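Local coordinates for protein mannan endo-1,6-alpha-mannosidase (Chaetomium thermophilum, PDB 6RY0) that probably cleaves alpha-1,6-mannosidic linkages, as a family 76 glycosidase, and probably acts as a transglycosidase that moves GPI-anchored glycoproteins into the fungal cell wall, at residues A198-F203 with A265-G270. Sequence-based numbering, arbitrary orientation.
Sequences ANACFF and ALLLHG
Two nearly parallel helices of the alpha-helical glycosyl hydrolase family 76 domain pack here through Ala200 and Phe203 on 198-203 and Leu266, Leu267 and Gly270 on 265-270. The segment axes come within 9.0 Å at 20°. The methyl of Ala200 meets the ends of both leucines, its CB lying 3.6 Å from Leu267 CD2 and 3.8 Å from Leu266 CD2. Leu266 reaches further, laying CD2 on the backbone of the opposite helix, 3.7 Å from Cys201 N. Cys201 itself starts away from the partner helix, and its SG only brushes that same methyl. One turn on from Ala200, Phe203 has CG anti to its backbone N (chi1 167°), which carries the ring across to the other helix and up against the backbone of Gly270: Phe203 CE2 sits 3.5 Å from Gly270 CA. The lack of a side chain at Gly270 makes this approach possible, since a CB there would collide with CE2. Leu267 O lies at the edge of the Phe203 ring, in its plane, 3.6 Å from Phe203 CE2. Leu267's own side chain crosses the phenylalanine at about a right angle, CD2 to CD2. In the (alpha/alpha)6 barrel of this family, helix 216-231 adds Ala222 and Phe226 against Phe203 and Leu229 against Leu267, while Met135 of helix 127-142 touches both Cys201 and Leu266. An alanine at Phe203 would remove the ring and is likely to leave a gap beside Gly270, with Leu267 CD2 losing one of its two neighbours across the interface. A polar link comes from His269, whose ND1 hydrogen-bonds OD1 of Asp204, just past 198-203.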
loop_
_atom_site.group_PDB
_atom_site.type_symbol
_atom_site.label_atom_id
_atom_site.label_comp_id
_atom_site.label_asym_id
_atom_site.label_seq_id
_atom_site.Cartn_x
_atom_site.Cartn_y
_atom_site.Cartn_z
ATOM N N ALA A 198 1.503 -3.921 -10.147
ATOM C CA ALA A 198 2.120 -2.759 -10.777
ATOM C C ALA A 198 1.052 -1.820 -11.333
ATOM O O ALA A 198 1.095 -0.597 -11.185
ATOM C CB ALA A 198 3.044 -3.218 -11.929
ATOM N N ASN A 199 0.094 -2.424 -12.024
ATOM C CA ASN A 199 -0.977 -1.668 -12.648
ATOM C C ASN A 199 -1.917 -1.060 -11.617
ATOM O O ASN A 199 -2.390 0.054 -11.798
ATOM C CB ASN A 199 -1.676 -2.583 -13.665
ATOM C CG ASN A 199 -0.807 -2.770 -14.864
ATOM O OD1 ASN A 199 -0.726 -1.857 -15.705
ATOM N ND2 ASN A 199 -0.091 -3.892 -14.946
ATOM N N ALA A 200 -2.195 -1.793 -10.535
ATOM C CA ALA A 200 -3.038 -1.295 -9.457
ATOM C C ALA A 200 -2.408 -0.086 -8.769
ATOM O O ALA A 200 -3.118 0.839 -8.417
ATOM C CB ALA A 200 -3.316 -2.410 -8.464
ATOM N N CYS A 201 -1.097 -0.113 -8.557
ATOM C CA CYS A 201 -0.432 1.044 -7.952
ATOM C C CYS A 201 -0.574 2.262 -8.859
ATOM O O CYS A 201 -0.862 3.371 -8.390
ATOM C CB CYS A 201 1.053 0.752 -7.702
ATOM S SG CYS A 201 1.412 -0.438 -6.390
ATOM N N PHE A 202 -0.332 2.084 -10.150
ATOM C CA PHE A 202 -0.439 3.201 -11.088
ATOM C C PHE A 202 -1.869 3.732 -11.176
ATOM O O PHE A 202 -2.106 4.937 -11.190
ATOM C CB PHE A 202 0.144 2.758 -12.432
ATOM C CG PHE A 202 0.089 3.795 -13.522
ATOM C CD1 PHE A 202 0.628 5.054 -13.365
ATOM C CD2 PHE A 202 -0.477 3.493 -14.739
ATOM C CE1 PHE A 202 0.613 5.984 -14.388
ATOM C CE2 PHE A 202 -0.487 4.435 -15.760
ATOM C CZ PHE A 202 0.023 5.668 -15.587
ATOM N N PHE A 203 -2.845 2.806 -11.202
ATOM C CA PHE A 203 -4.251 3.143 -11.176
ATOM C C PHE A 203 -4.593 3.957 -9.931
ATOM O O PHE A 203 -5.223 5.004 -10.006
ATOM C CB PHE A 203 -5.066 1.852 -11.214
ATOM C CG PHE A 203 -6.521 2.040 -10.881
ATOM C CD1 PHE A 203 -7.341 2.821 -11.683
ATOM C CD2 PHE A 203 -7.082 1.452 -9.763
ATOM C CE1 PHE A 203 -8.661 3.033 -11.358
ATOM C CE2 PHE A 203 -8.414 1.635 -9.429
ATOM C CZ PHE A 203 -9.198 2.435 -10.228
ATOM N N ALA A 265 -7.904 -5.203 -2.850
ATOM C CA ALA A 265 -8.141 -4.049 -2.000
ATOM C C ALA A 265 -7.604 -2.762 -2.628
ATOM O O ALA A 265 -8.226 -1.704 -2.459
ATOM C CB ALA A 265 -7.530 -4.247 -0.607
ATOM N N LEU A 266 -6.474 -2.808 -3.329
ATOM C CA LEU A 266 -5.947 -1.609 -3.943
ATOM C C LEU A 266 -6.859 -1.155 -5.078
ATOM O O LEU A 266 -7.073 0.036 -5.272
ATOM C CB LEU A 266 -4.507 -1.834 -4.426
ATOM C CG LEU A 266 -3.787 -0.562 -4.887
ATOM C CD1 LEU A 266 -3.906 0.571 -3.889
ATOM C CD2 LEU A 266 -2.331 -0.891 -5.119
ATOM N N LEU A 267 -7.383 -2.093 -5.870
ATOM C CA LEU A 267 -8.333 -1.725 -6.902
ATOM C C LEU A 267 -9.601 -1.136 -6.294
ATOM O O LEU A 267 -10.147 -0.167 -6.833
ATOM C CB LEU A 267 -8.656 -2.893 -7.806
ATOM C CG LEU A 267 -7.484 -3.407 -8.655
ATOM C CD1 LEU A 267 -7.959 -4.502 -9.581
ATOM C CD2 LEU A 267 -6.816 -2.313 -9.421
ATOM N N LEU A 268 -10.103 -1.702 -5.198
ATOM C CA LEU A 268 -11.242 -1.103 -4.504
ATOM C C LEU A 268 -10.939 0.340 -4.092
ATOM O O LEU A 268 -11.761 1.222 -4.279
ATOM C CB LEU A 268 -11.607 -1.960 -3.280
ATOM C CG LEU A 268 -12.682 -1.350 -2.382
ATOM C CD1 LEU A 268 -14.038 -1.263 -3.070
ATOM C CD2 LEU A 268 -12.805 -2.127 -1.093
ATOM N N HIS A 269 -9.770 0.545 -3.502
ATOM C CA HIS A 269 -9.354 1.876 -3.052
ATOM C C HIS A 269 -9.355 2.849 -4.230
ATOM O O HIS A 269 -9.975 3.914 -4.138
ATOM C CB HIS A 269 -7.979 1.710 -2.411
ATOM C CG HIS A 269 -7.418 2.901 -1.708
ATOM N ND1 HIS A 269 -6.470 3.719 -2.280
ATOM C CD2 HIS A 269 -7.559 3.314 -0.427
ATOM C CE1 HIS A 269 -6.048 4.567 -1.364
ATOM N NE2 HIS A 269 -6.681 4.350 -0.232
ATOM N N GLY A 270 -8.689 2.504 -5.321
ATOM C CA GLY A 270 -8.660 3.422 -6.437
ATOM C C GLY A 270 -10.015 3.647 -7.036
ATOM O O GLY A 270 -10.348 4.769 -7.453
#